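PDB 6Z0C: maquette-3 from Escherichia coli, which has no known natural function, being a computationally designed four-helix bundle that probably serves to test how buried ion pairs bear on the stability of an artificial protein. Local coordinates for residues Leu27-Leu32 and Thr74-Ala79; Gln123-Leu128 and Arg170-Leu175. One frame throughout, in Å; residues are numbered along the deposited sequence.

Contact 1: Leu27-Leu32 and Thr74-Ala79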
# COMPACT_ATOMS: atom_id res chain seq x y z
N LEU A 27 6.59 -3.69 4.67
CA LEU A 27 7.05 -3.72 3.25
C LEU A 27 7.40 -2.30 2.80
O LEU A 27 8.42 -2.13 2.13
CB LEU A 27 5.99 -4.37 2.35
CG LEU A 27 6.32 -4.42 0.86
CD1 LEU A 27 7.72 -4.95 0.61
CD2 LEU A 27 5.30 -5.27 0.11
N ILE A 28 6.61 -1.29 3.19
CA ILE A 28 6.92 0.14 2.89
C ILE A 28 8.28 0.50 3.50
O ILE A 28 9.08 1.15 2.80
CB ILE A 28 5.81 1.08 3.36
CG1 ILE A 28 4.53 0.91 2.53
CG2 ILE A 28 6.30 2.52 3.33
CD1 ILE A 28 3.31 1.54 3.15
N ARG A 29 8.54 0.10 4.75
CA ARG A 29 9.83 0.37 5.44
C ARG A 29 10.97 -0.26 4.62
O ARG A 29 12.00 0.41 4.44
CB ARG A 29 9.82 -0.15 6.88
CG ARG A 29 9.14 0.79 7.86
CD ARG A 29 9.49 0.46 9.30
NE ARG A 29 8.89 -0.81 9.70
CZ ARG A 29 7.64 -0.97 10.14
NH1 ARG A 29 7.21 -2.18 10.45
NH2 ARG A 29 6.83 0.07 10.27
N GLU A 30 10.79 -1.49 4.13
CA GLU A 30 11.81 -2.21 3.32
C GLU A 30 12.02 -1.49 1.99
O GLU A 30 13.18 -1.37 1.56
CB GLU A 30 11.41 -3.68 3.14
CG GLU A 30 11.56 -4.48 4.43
CD GLU A 30 10.94 -5.87 4.43
OE1 GLU A 30 11.17 -6.60 5.42
OE2 GLU A 30 10.23 -6.22 3.47
N LEU A 31 10.94 -1.00 1.37
CA LEU A 31 10.99 -0.24 0.10
C LEU A 31 11.74 1.08 0.31
O LEU A 31 12.56 1.43 -0.55
CB LEU A 31 9.57 0.03 -0.41
CG LEU A 31 9.03 -0.99 -1.40
CD1 LEU A 31 7.58 -0.68 -1.73
CD2 LEU A 31 9.87 -1.02 -2.66
N LEU A 32 11.45 1.78 1.40
CA LEU A 32 12.14 3.05 1.76
C LEU A 32 13.65 2.80 1.89
O LEU A 32 14.44 3.59 1.33
CB LEU A 32 11.53 3.60 3.04
CG LEU A 32 10.18 4.29 2.87
CD1 LEU A 32 9.47 4.46 4.21
CD2 LEU A 32 10.34 5.63 2.18
N THR A 74 4.04 9.15 2.56
CA THR A 74 2.57 9.39 2.45
C THR A 74 1.81 8.07 2.62
O THR A 74 0.78 8.07 3.32
CB THR A 74 2.19 10.06 1.12
OG1 THR A 74 2.72 11.39 1.14
CG2 THR A 74 0.70 10.11 0.87
N LEU A 75 2.29 6.99 1.99
CA LEU A 75 1.64 5.65 2.07
C LEU A 75 1.68 5.13 3.51
O LEU A 75 0.70 4.52 3.93
CB LEU A 75 2.33 4.69 1.09
CG LEU A 75 2.14 5.01 -0.40
CD1 LEU A 75 2.75 3.92 -1.26
CD2 LEU A 75 0.68 5.20 -0.75
N GLN A 76 2.78 5.37 4.24
CA GLN A 76 2.91 5.00 5.67
C GLN A 76 1.79 5.66 6.48
O GLN A 76 1.17 4.96 7.31
CB GLN A 76 4.28 5.42 6.23
CG GLN A 76 5.34 4.35 6.08
CD GLN A 76 5.31 3.34 7.21
OE1 GLN A 76 4.94 3.65 8.34
NE2 GLN A 76 5.72 2.12 6.91
N GLN A 77 1.55 6.95 6.25
CA GLN A 77 0.52 7.75 6.95
C GLN A 77 -0.87 7.24 6.55
O GLN A 77 -1.74 7.15 7.43
CB GLN A 77 0.73 9.24 6.66
CG GLN A 77 1.98 9.80 7.33
CD GLN A 77 2.36 11.18 6.86
OE1 GLN A 77 1.65 11.81 6.08
NE2 GLN A 77 3.50 11.66 7.33
N THR A 78 -1.07 6.90 5.27
CA THR A 78 -2.33 6.33 4.74
C THR A 78 -2.62 4.99 5.43
O THR A 78 -3.78 4.79 5.86
CB THR A 78 -2.29 6.21 3.21
OG1 THR A 78 -2.01 7.52 2.70
CG2 THR A 78 -3.57 5.68 2.61
N ALA A 79 -1.63 4.11 5.54
CA ALA A 79 -1.76 2.78 6.19
C ALA A 79 -2.11 2.96 7.67
O ALA A 79 -2.95 2.19 8.17
CB ALA A 79 -0.49 1.98 6.01
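Ile28 of helix 4-48 and Gln76 of helix 52-99 slide past one another in opposite directions, the methyl CG2 of Ile28 lying 3.4 Å from CG of Gln76. CG2 stands anti to the backbone N of Ile28, while CG1 sits beside that nitrogen and carries CD1 deeper, across the Leu75 side chain at about a right angle; CD1 of Ile28 ends 3.9 Å from CB of Leu75. The two branches of one residue therefore meet two successive residues of the facing helix. The Gln76 chain is bent at chi2 (-84°), which brings its amide back over the isoleucine, with NE2 of Gln76 3.7 Å from CB of Ile28. The same nitrogen lies 3.8 Å from CG of Arg29, whose chain crosses the glutamine at about a right angle. Guanidinium and amide are inclined by 56°, and no hydrogen bond joins them; the Arg29 group is instead bonded by NH1 to OE1 of Gln26 on its own helix. With an alanine here in place of Ile28, the methylene chain of Gln76 and CB of Leu75 would probably lose the apolar contacts that CG2 and CD1 provide, opening a gap between the helices. Phe125 of helix 105-144 touches both Ile28 and Leu75 on the inner side, whereas Arg29 is exposed. The local axes run 10.4 Å apart at 172°, with apolar residues inward and polar chains along the seam: the antiparallel helix pairing of this designed four-helix bundle.

Contact 2: Gln123-Leu128 and Arg170-Leu175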
# COMPACT_ATOMS: atom_id res chain seq x y z
N GLN A 123 -7.98 2.48 -2.46
CA GLN A 123 -8.05 2.79 -3.91
C GLN A 123 -6.98 3.85 -4.24
O GLN A 123 -6.25 3.64 -5.23
CB GLN A 123 -9.47 3.21 -4.30
CG GLN A 123 -10.41 2.02 -4.39
CD GLN A 123 -11.84 2.40 -4.67
OE1 GLN A 123 -12.16 3.55 -4.97
NE2 GLN A 123 -12.73 1.43 -4.57
N LYS A 124 -6.88 4.91 -3.44
CA LYS A 124 -5.84 5.97 -3.54
C LYS A 124 -4.46 5.30 -3.44
O LYS A 124 -3.60 5.55 -4.31
CB LYS A 124 -6.06 7.01 -2.44
CG LYS A 124 -4.99 8.09 -2.30
CD LYS A 124 -5.15 8.92 -1.04
CE LYS A 124 -3.90 9.66 -0.61
NZ LYS A 124 -3.92 11.08 -1.06
N PHE A 125 -4.28 4.47 -2.41
CA PHE A 125 -3.05 3.68 -2.14
C PHE A 125 -2.64 2.90 -3.40
O PHE A 125 -1.48 3.04 -3.83
CB PHE A 125 -3.29 2.75 -0.95
CG PHE A 125 -2.04 2.28 -0.26
CD1 PHE A 125 -1.79 2.62 1.06
CD2 PHE A 125 -1.11 1.50 -0.92
CE1 PHE A 125 -0.65 2.18 1.70
CE2 PHE A 125 0.03 1.06 -0.28
CZ PHE A 125 0.26 1.40 1.03
N GLN A 126 -3.56 2.11 -3.96
CA GLN A 126 -3.29 1.27 -5.16
C GLN A 126 -2.84 2.15 -6.33
O GLN A 126 -1.84 1.80 -6.97
CB GLN A 126 -4.51 0.42 -5.55
CG GLN A 126 -4.32 -0.33 -6.86
CD GLN A 126 -5.34 -1.41 -7.10
OE1 GLN A 126 -6.34 -1.52 -6.40
NE2 GLN A 126 -5.10 -2.22 -8.12
N GLN A 127 -3.56 3.26 -6.58
CA GLN A 127 -3.27 4.20 -7.70
C GLN A 127 -1.84 4.73 -7.57
O GLN A 127 -1.12 4.76 -8.59
CB GLN A 127 -4.27 5.36 -7.72
CG GLN A 127 -5.66 4.96 -8.17
CD GLN A 127 -6.70 6.03 -7.95
OE1 GLN A 127 -6.39 7.15 -7.55
NE2 GLN A 127 -7.95 5.69 -8.22
N LEU A 128 -1.44 5.12 -6.36
CA LEU A 128 -0.11 5.74 -6.10
C LEU A 128 1.00 4.70 -6.28
O LEU A 128 2.02 5.04 -6.92
CB LEU A 128 -0.11 6.35 -4.69
CG LEU A 128 -1.05 7.54 -4.50
CD1 LEU A 128 -1.12 7.95 -3.04
CD2 LEU A 128 -0.64 8.72 -5.36
N ARG A 170 5.35 -4.73 -6.72
CA ARG A 170 4.28 -5.68 -7.15
C ARG A 170 3.75 -6.46 -5.94
O ARG A 170 2.54 -6.74 -5.91
CB ARG A 170 4.82 -6.67 -8.19
CG ARG A 170 5.19 -6.02 -9.50
CD ARG A 170 5.17 -7.02 -10.63
NE ARG A 170 5.89 -6.49 -11.78
CZ ARG A 170 5.42 -5.58 -12.62
NH1 ARG A 170 4.20 -5.08 -12.47
NH2 ARG A 170 6.17 -5.19 -13.63
N GLU A 171 4.63 -6.80 -5.01
CA GLU A 171 4.26 -7.49 -3.74
C GLU A 171 3.33 -6.56 -2.95
O GLU A 171 2.30 -7.03 -2.45
CB GLU A 171 5.53 -7.87 -2.97
CG GLU A 171 5.41 -9.19 -2.23
CD GLU A 171 5.13 -10.39 -3.12
OE1 GLU A 171 6.01 -10.76 -3.93
OE2 GLU A 171 4.02 -10.95 -3.02
N LEU A 172 3.67 -5.26 -2.90
CA LEU A 172 2.87 -4.23 -2.17
C LEU A 172 1.50 -4.07 -2.84
O LEU A 172 0.50 -4.04 -2.11
CB LEU A 172 3.66 -2.92 -2.15
CG LEU A 172 2.99 -1.74 -1.44
CD1 LEU A 172 2.59 -2.11 -0.02
CD2 LEU A 172 3.90 -0.53 -1.45
N LEU A 173 1.45 -4.00 -4.18
CA LEU A 173 0.16 -3.95 -4.93
C LEU A 173 -0.72 -5.13 -4.52
O LEU A 173 -1.91 -4.90 -4.27
CB LEU A 173 0.41 -3.96 -6.45
CG LEU A 173 0.52 -2.60 -7.13
CD1 LEU A 173 0.65 -2.76 -8.63
CD2 LEU A 173 -0.69 -1.72 -6.80
N GLN A 174 -0.16 -6.35 -4.45
CA GLN A 174 -0.92 -7.58 -4.09
C GLN A 174 -1.52 -7.44 -2.68
O GLN A 174 -2.67 -7.86 -2.48
CB GLN A 174 -0.03 -8.81 -4.19
CG GLN A 174 0.32 -9.18 -5.63
CD GLN A 174 1.28 -10.33 -5.71
OE1 GLN A 174 0.99 -11.44 -5.26
NE2 GLN A 174 2.44 -10.09 -6.31
N LEU A 175 -0.76 -6.89 -1.72
CA LEU A 175 -1.23 -6.72 -0.33
C LEU A 175 -2.40 -5.73 -0.31
O LEU A 175 -3.35 -5.97 0.43
CB LEU A 175 -0.09 -6.25 0.58
CG LEU A 175 1.10 -7.21 0.72
CD1 LEU A 175 2.11 -6.66 1.72
CD2 LEU A 175 0.66 -8.61 1.12
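Leu172 is the first residue of 170-175 to meet 123-128. Its CG lies anti to the backbone N (chi1 180°), and from there CD1 reaches the Phe125 ring, 4.1 Å from CE2, approaching obliquely. The two side chains cross at about a right angle, and both are buried. Phe125 likewise has CG anti to its own backbone N (chi1 -159°), a turn that brings ring atom CE2 to the leucine. Leu173 follows, at the point where the backbones come nearest, its CA 6.3 Å from CA of Gln126. Its methyl CD2 does the touching, 3.7 Å from the backbone O of Gln126 and 3.9 Å from CG of the same residue. Gln126 extends beyond CG, across the leucine, so its aliphatic part packs here while its amide goes further along helix 152-194, where OE1 accepts a hydrogen bond from NE2 of Gln180. One bundle seam thus has apolar packing within and a polar link near its outer side. Val129 of helix 105-144 continues the packing onto both Leu172 and Leu173. On the inner side helix 4-48 meets Leu172 through Leu27 and Leu31, and helix 52-99 meets Phe125 through Leu75 and Thr78.

Contact 1 joins helix 4-48 to helix 52-99, and contact 2 joins helix 105-144 to helix 152-194, so together they draw on all four helices of the bundle. They come in series along the chain, contact 1 closing before contact 2 opens, and each joins two helices that follow one another. Their centres are 11 Å apart, both within about 7 Å of the centre of the molecule, and they touch: CD1 of Ile28 is 3.7 Å from CZ of Phe125, and CD1 of Leu31 is 3.7 Å from CD2 of Leu172. The two helical hairpins are thus pressed together through one shared apolar core at mid-length.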